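Side-chain contacts in odorant-binding protein 1d (PDB 4PT1), which probably binds and carries small odorant molecules, as a secreted, all-helical member of the PBP/GOBP family of odorant-binding proteins: residues Lys16-Thr21 against Met55-Ser60; Gly39-Asp44 against Thr102-His107. All blocks are in the same frame, centred on the assembly; numbering follows the deposited sequence.

Contact 1: Lys16-Thr21 against Met55-Ser60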
loop_
_atom_site.group_PDB
_atom_site.type_symbol
_atom_site.label_atom_id
_atom_site.label_comp_id
_atom_site.label_asym_id
_atom_site.label_seq_id
_atom_site.Cartn_x
_atom_site.Cartn_y
_atom_site.Cartn_z
ATOM N N LYS A 16 -0.049 -8.472 9.229
ATOM C CA LYS A 16 1.083 -9.267 9.720
ATOM C C LYS A 16 1.406 -10.405 8.770
ATOM O O LYS A 16 2.563 -10.656 8.482
ATOM C CB LYS A 16 0.795 -9.880 11.112
ATOM C CG LYS A 16 1.083 -8.974 12.290
ATOM N N GLU A 17 0.375 -11.122 8.328
ATOM C CA GLU A 17 0.538 -12.233 7.402
ATOM C C GLU A 17 1.202 -11.827 6.102
ATOM O O GLU A 17 2.197 -12.441 5.686
ATOM C CB GLU A 17 -0.823 -12.845 7.114
ATOM C CG GLU A 17 -0.815 -14.005 6.133
ATOM C CD GLU A 17 -2.217 -14.424 5.737
ATOM O OE1 GLU A 17 -3.191 -13.985 6.383
ATOM O OE2 GLU A 17 -2.358 -15.173 4.758
ATOM N N VAL A 18 0.657 -10.795 5.467
ATOM C CA VAL A 18 1.165 -10.345 4.166
ATOM C C VAL A 18 2.525 -9.671 4.319
ATOM O O VAL A 18 3.394 -9.860 3.480
ATOM C CB VAL A 18 0.118 -9.490 3.392
ATOM C CG1 VAL A 18 0.674 -8.962 2.080
ATOM C CG2 VAL A 18 -1.101 -10.346 3.095
ATOM N N ASP A 19 2.748 -8.951 5.417
ATOM C CA ASP A 19 4.072 -8.397 5.668
ATOM C C ASP A 19 5.116 -9.514 5.828
ATOM O O ASP A 19 6.244 -9.432 5.322
ATOM C CB ASP A 19 4.069 -7.505 6.919
ATOM C CG ASP A 19 5.453 -7.120 7.342
ATOM O OD1 ASP A 19 6.052 -6.280 6.642
ATOM O OD2 ASP A 19 5.941 -7.649 8.374
ATOM N N HIS A 20 4.738 -10.575 6.535
ATOM C CA HIS A 20 5.670 -11.694 6.712
ATOM C C HIS A 20 6.133 -12.250 5.377
ATOM O O HIS A 20 7.337 -12.362 5.135
ATOM C CB HIS A 20 5.054 -12.758 7.573
ATOM C CG HIS A 20 5.959 -13.923 7.806
ATOM N ND1 HIS A 20 6.908 -13.912 8.758
ATOM C CD2 HIS A 20 6.085 -15.136 7.135
ATOM C CE1 HIS A 20 7.589 -15.069 8.721
ATOM N NE2 HIS A 20 7.075 -15.824 7.742
ATOM N N THR A 21 5.197 -12.543 4.476
ATOM C CA THR A 21 5.565 -13.173 3.211
ATOM C C THR A 21 6.309 -12.170 2.327
ATOM O O THR A 21 7.325 -12.493 1.722
ATOM C CB THR A 21 4.340 -13.731 2.457
ATOM O OG1 THR A 21 3.407 -12.695 2.252
ATOM C CG2 THR A 21 3.641 -14.801 3.254
ATOM N N MET A 55 0.358 -5.524 -3.104
ATOM C CA MET A 55 -0.732 -5.382 -4.060
ATOM C C MET A 55 -1.069 -6.722 -4.711
ATOM O O MET A 55 -2.241 -7.016 -4.951
ATOM C CB MET A 55 -0.406 -4.323 -5.109
ATOM C CG MET A 55 -0.293 -2.923 -4.531
ATOM S SD MET A 55 0.010 -1.706 -5.812
ATOM C CE MET A 55 -1.651 -1.542 -6.481
ATOM N N VAL A 56 -0.050 -7.527 -5.001
ATOM C CA VAL A 56 -0.260 -8.853 -5.627
ATOM C C VAL A 56 -1.012 -9.756 -4.670
ATOM O O VAL A 56 -1.938 -10.440 -5.062
ATOM C CB VAL A 56 1.064 -9.522 -6.056
ATOM C CG1 VAL A 56 0.795 -10.946 -6.523
ATOM C CG2 VAL A 56 1.723 -8.722 -7.169
ATOM N N GLU A 57 -0.636 -9.724 -3.397
ATOM C CA GLU A 57 -1.293 -10.566 -2.398
ATOM C C GLU A 57 -2.766 -10.139 -2.171
ATOM O O GLU A 57 -3.619 -10.974 -1.834
ATOM C CB GLU A 57 -0.498 -10.538 -1.099
ATOM C CG GLU A 57 0.859 -11.216 -1.201
ATOM C CD GLU A 57 0.766 -12.710 -1.414
ATOM O OE1 GLU A 57 0.111 -13.398 -0.600
ATOM O OE2 GLU A 57 1.375 -13.200 -2.385
ATOM N N PHE A 58 -3.075 -8.865 -2.396
ATOM C CA PHE A 58 -4.474 -8.392 -2.304
ATOM C C PHE A 58 -5.141 -8.143 -3.664
ATOM O O PHE A 58 -6.075 -7.347 -3.772
ATOM C CB PHE A 58 -4.560 -7.151 -1.409
ATOM C CG PHE A 58 -4.181 -7.418 0.018
ATOM C CD1 PHE A 58 -4.959 -8.263 0.804
ATOM C CD2 PHE A 58 -3.049 -6.836 0.574
ATOM C CE1 PHE A 58 -4.604 -8.530 2.123
ATOM C CE2 PHE A 58 -2.695 -7.090 1.895
ATOM C CZ PHE A 58 -3.483 -7.935 2.669
ATOM N N ASN A 59 -4.660 -8.837 -4.695
ATOM C CA ASN A 59 -5.345 -8.933 -5.991
ATOM C C ASN A 59 -5.473 -7.646 -6.818
ATOM O O ASN A 59 -6.128 -7.668 -7.868
ATOM C CB ASN A 59 -6.756 -9.518 -5.810
ATOM C CG ASN A 59 -6.764 -10.762 -4.959
ATOM O OD1 ASN A 59 -7.317 -10.766 -3.848
ATOM N ND2 ASN A 59 -6.135 -11.833 -5.466
ATOM N N SER A 60 -4.840 -6.556 -6.377
ATOM C CA SER A 60 -4.925 -5.258 -7.065
ATOM C C SER A 60 -3.817 -5.057 -8.074
ATOM O O SER A 60 -3.837 -4.077 -8.821
ATOM C CB SER A 60 -4.935 -4.088 -6.073
ATOM O OG SER A 60 -3.876 -4.158 -5.131
HETATM O O HOH W 1 0.774 -13.316 2.314
#
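Val18 and Phe58 approach from opposite directions, and the valine methyl CG2 comes to 3.4 Å from Phe58 CZ, meeting the outer end of the ring obliquely. The second methyl, Val18 CG1, lies 3.7 Å from Glu57 CB and also reaches Phe58 CE2, so one valine fits against both neighbours. Glu57 runs past Val18 in the opposite sense and bends at chi2 (-67°), turning the carboxylate aside instead of extending it to Thr21; OE1 stays 4.4 Å from Thr21 OG1. A water spans the interval on the more exposed side, donating to Glu57 OE1 at 3.0 Å and lying 2.7 Å from Thr21 OG1. With an alanine in place of Phe58, both Val18 methyls would probably lose their aromatic partner and a gap would open between the segments. The ring is carried at the helix end: Phe58 is the first residue to leave helical angles and Asn59, with phi 66°, is C-prime of a Schellman motif in which Ser60 N bonds Met55 O at 3.0 Å. Helix 15-26 packs through Val18 against the C-terminal end of helix 45-57, while Phe58 O accepts a bond from Asn75 of helix 69-75.

Contact 2: Gly39-Asp44 against Thr102-His107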
loop_
_atom_site.group_PDB
_atom_site.type_symbol
_atom_site.label_atom_id
_atom_site.label_comp_id
_atom_site.label_asym_id
_atom_site.label_seq_id
_atom_site.Cartn_x
_atom_site.Cartn_y
_atom_site.Cartn_z
ATOM N N GLY A 39 6.647 8.928 7.297
ATOM C CA GLY A 39 6.797 9.985 6.267
ATOM C C GLY A 39 8.149 10.090 5.576
ATOM O O GLY A 39 8.297 10.837 4.583
ATOM N N GLN A 40 9.140 9.354 6.078
ATOM C CA GLN A 40 10.502 9.416 5.543
ATOM C C GLN A 40 10.519 8.833 4.141
ATOM O O GLN A 40 9.849 7.834 3.873
ATOM C CB GLN A 40 11.457 8.622 6.436
ATOM N N THR A 41 11.262 9.439 3.228
ATOM C CA THR A 41 11.310 8.862 1.885
ATOM C C THR A 41 12.100 7.545 1.887
ATOM O O THR A 41 13.276 7.504 2.245
ATOM C CB THR A 41 11.864 9.833 0.843
ATOM O OG1 THR A 41 10.939 10.915 0.695
ATOM C CG2 THR A 41 12.045 9.127 -0.487
ATOM N N VAL A 42 11.405 6.468 1.531
ATOM C CA VAL A 42 12.008 5.169 1.337
ATOM C C VAL A 42 11.763 4.801 -0.123
ATOM O O VAL A 42 10.633 4.542 -0.505
ATOM C CB VAL A 42 11.383 4.114 2.275
ATOM C CG1 VAL A 42 12.201 2.834 2.227
ATOM C CG2 VAL A 42 11.301 4.635 3.708
ATOM N N ASP A 43 12.818 4.814 -0.942
ATOM C CA ASP A 43 12.709 4.526 -2.381
ATOM C C ASP A 43 13.652 3.403 -2.876
ATOM O O ASP A 43 13.886 3.259 -4.067
ATOM C CB ASP A 43 13.007 5.786 -3.166
ATOM C CG ASP A 43 14.495 6.051 -3.279
ATOM O OD1 ASP A 43 15.163 6.249 -2.235
ATOM O OD2 ASP A 43 14.999 6.025 -4.415
ATOM N N ASP A 44 14.207 2.635 -1.954
ATOM C CA ASP A 44 15.029 1.484 -2.297
ATOM C C ASP A 44 14.247 0.549 -3.223
ATOM O O ASP A 44 13.024 0.400 -3.077
ATOM C CB ASP A 44 15.444 0.792 -1.004
ATOM C CG ASP A 44 15.848 -0.649 -1.196
ATOM O OD1 ASP A 44 16.821 -0.924 -1.929
ATOM O OD2 ASP A 44 15.193 -1.516 -0.580
ATOM N N THR A 102 5.740 0.672 -10.915
ATOM C CA THR A 102 4.266 0.855 -11.057
ATOM C C THR A 102 3.568 0.878 -9.708
ATOM O O THR A 102 2.838 1.833 -9.390
ATOM C CB THR A 102 3.635 -0.257 -11.933
ATOM O OG1 THR A 102 4.074 -0.108 -13.293
ATOM C CG2 THR A 102 2.086 -0.225 -11.906
ATOM N N ALA A 103 3.797 -0.156 -8.898
ATOM C CA ALA A 103 3.206 -0.170 -7.553
ATOM C C ALA A 103 3.644 1.048 -6.740
ATOM O O ALA A 103 2.812 1.729 -6.149
ATOM C CB ALA A 103 3.556 -1.453 -6.812
ATOM N N TYR A 104 4.951 1.337 -6.721
ATOM C CA TYR A 104 5.498 2.403 -5.841
ATOM C C TYR A 104 4.900 3.778 -6.184
ATOM O O TYR A 104 4.597 4.572 -5.289
ATOM C CB TYR A 104 7.049 2.410 -5.862
ATOM C CG TYR A 104 7.712 3.548 -5.080
ATOM C CD1 TYR A 104 7.926 3.461 -3.699
ATOM C CD2 TYR A 104 8.120 4.698 -5.718
ATOM C CE1 TYR A 104 8.536 4.503 -2.996
ATOM C CE2 TYR A 104 8.727 5.752 -5.035
ATOM C CZ TYR A 104 8.933 5.658 -3.667
ATOM O OH TYR A 104 9.540 6.703 -2.964
ATOM N N GLN A 105 4.696 4.025 -7.471
ATOM C CA GLN A 105 4.179 5.288 -7.952
ATOM C C GLN A 105 2.653 5.345 -8.038
ATOM O O GLN A 105 2.103 6.449 -8.048
ATOM C CB GLN A 105 4.769 5.596 -9.337
ATOM C CG GLN A 105 6.298 5.661 -9.368
ATOM C CD GLN A 105 6.905 6.847 -8.622
ATOM O OE1 GLN A 105 6.202 7.752 -8.181
ATOM N NE2 GLN A 105 8.225 6.832 -8.465
ATOM N N ILE A 106 1.964 4.195 -8.115
ATOM C CA ILE A 106 0.524 4.189 -7.826
ATOM C C ILE A 106 0.402 4.724 -6.389
ATOM O O ILE A 106 -0.410 5.596 -6.114
ATOM C CB ILE A 106 -0.143 2.786 -7.975
ATOM C CG1 ILE A 106 -0.357 2.411 -9.453
ATOM C CG2 ILE A 106 -1.499 2.783 -7.259
ATOM C CD1 ILE A 106 -0.765 0.964 -9.697
ATOM N N HIS A 107 1.266 4.246 -5.496
ATOM C CA HIS A 107 1.304 4.694 -4.114
ATOM C C HIS A 107 1.720 6.139 -3.922
ATOM O O HIS A 107 1.149 6.827 -3.088
ATOM C CB HIS A 107 2.152 3.764 -3.292
ATOM C CG HIS A 107 1.369 2.625 -2.714
ATOM N ND1 HIS A 107 0.895 2.640 -1.444
ATOM C CD2 HIS A 107 0.921 1.436 -3.294
ATOM C CE1 HIS A 107 0.212 1.498 -1.224
ATOM N NE2 HIS A 107 0.225 0.771 -2.361
#
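Tyr104 OH donates a weak, long hydrogen bond to the backbone carbonyl Val42 O, 3.5 Å away, the sole hydrogen bond between Gly39-Asp44 and Thr102-His107. The same oxygen lies closer to the ring carbon, 3.3 Å from Tyr104 CE1, and approaches the ring obliquely, so the carbonyl points at CE1 more than at the hydroxyl. Asp43 adds a van der Waals contact through its CB, 3.6 Å from Tyr104 OH and also at an oblique angle to the ring. Its chi1 of 80° sets CG between the backbone N and the carbonyl carbon and turns the carboxylate off from the tyrosine. Thr41 brushes the hydroxyl more distantly, with CG2 at 4.3 Å from Tyr104 OH. All these contacts converge on one side chain. Tyr104 CG stands anti to its own backbone N (chi1 175°), and the ring reaches from the helix toward the loop, bridging backbones whose closest CA atoms, those of Asp43 and Tyr104, are 8.3 Å apart. His107, about one turn further along the helix, belongs to the pocket that holds 2-(2-methoxyethoxy)ethanol. The loop links helix 30-37, which ends in a Schellman motif at Gly39, to helix 45-57, which Asp44 N-caps; Val42 packs on Met32 and Tyr36 of the first and Phe47 of the second, while Tyr104, on helix 99-113, also touches Lys48 and Leu51.

Both contacts are partly buried, each lying about 9 Å from the centre of the chain, and their own centres are about 16 Å apart. Contact 1 covers more surface, 161 Å² against 108 Å², and joins one helix to the end of another through apolar groups, with a water bridge at its exposed margin. Contact 2 instead sets a single aromatic side chain against a loop and relies on a backbone carbonyl and a weak bond. Helix 45-57 ties them together: its C-terminal end serves contact 1, and the loop of contact 2 leads into its start. Met55 joins them directly, its SD lying 3.7 Å from Ala103 CB.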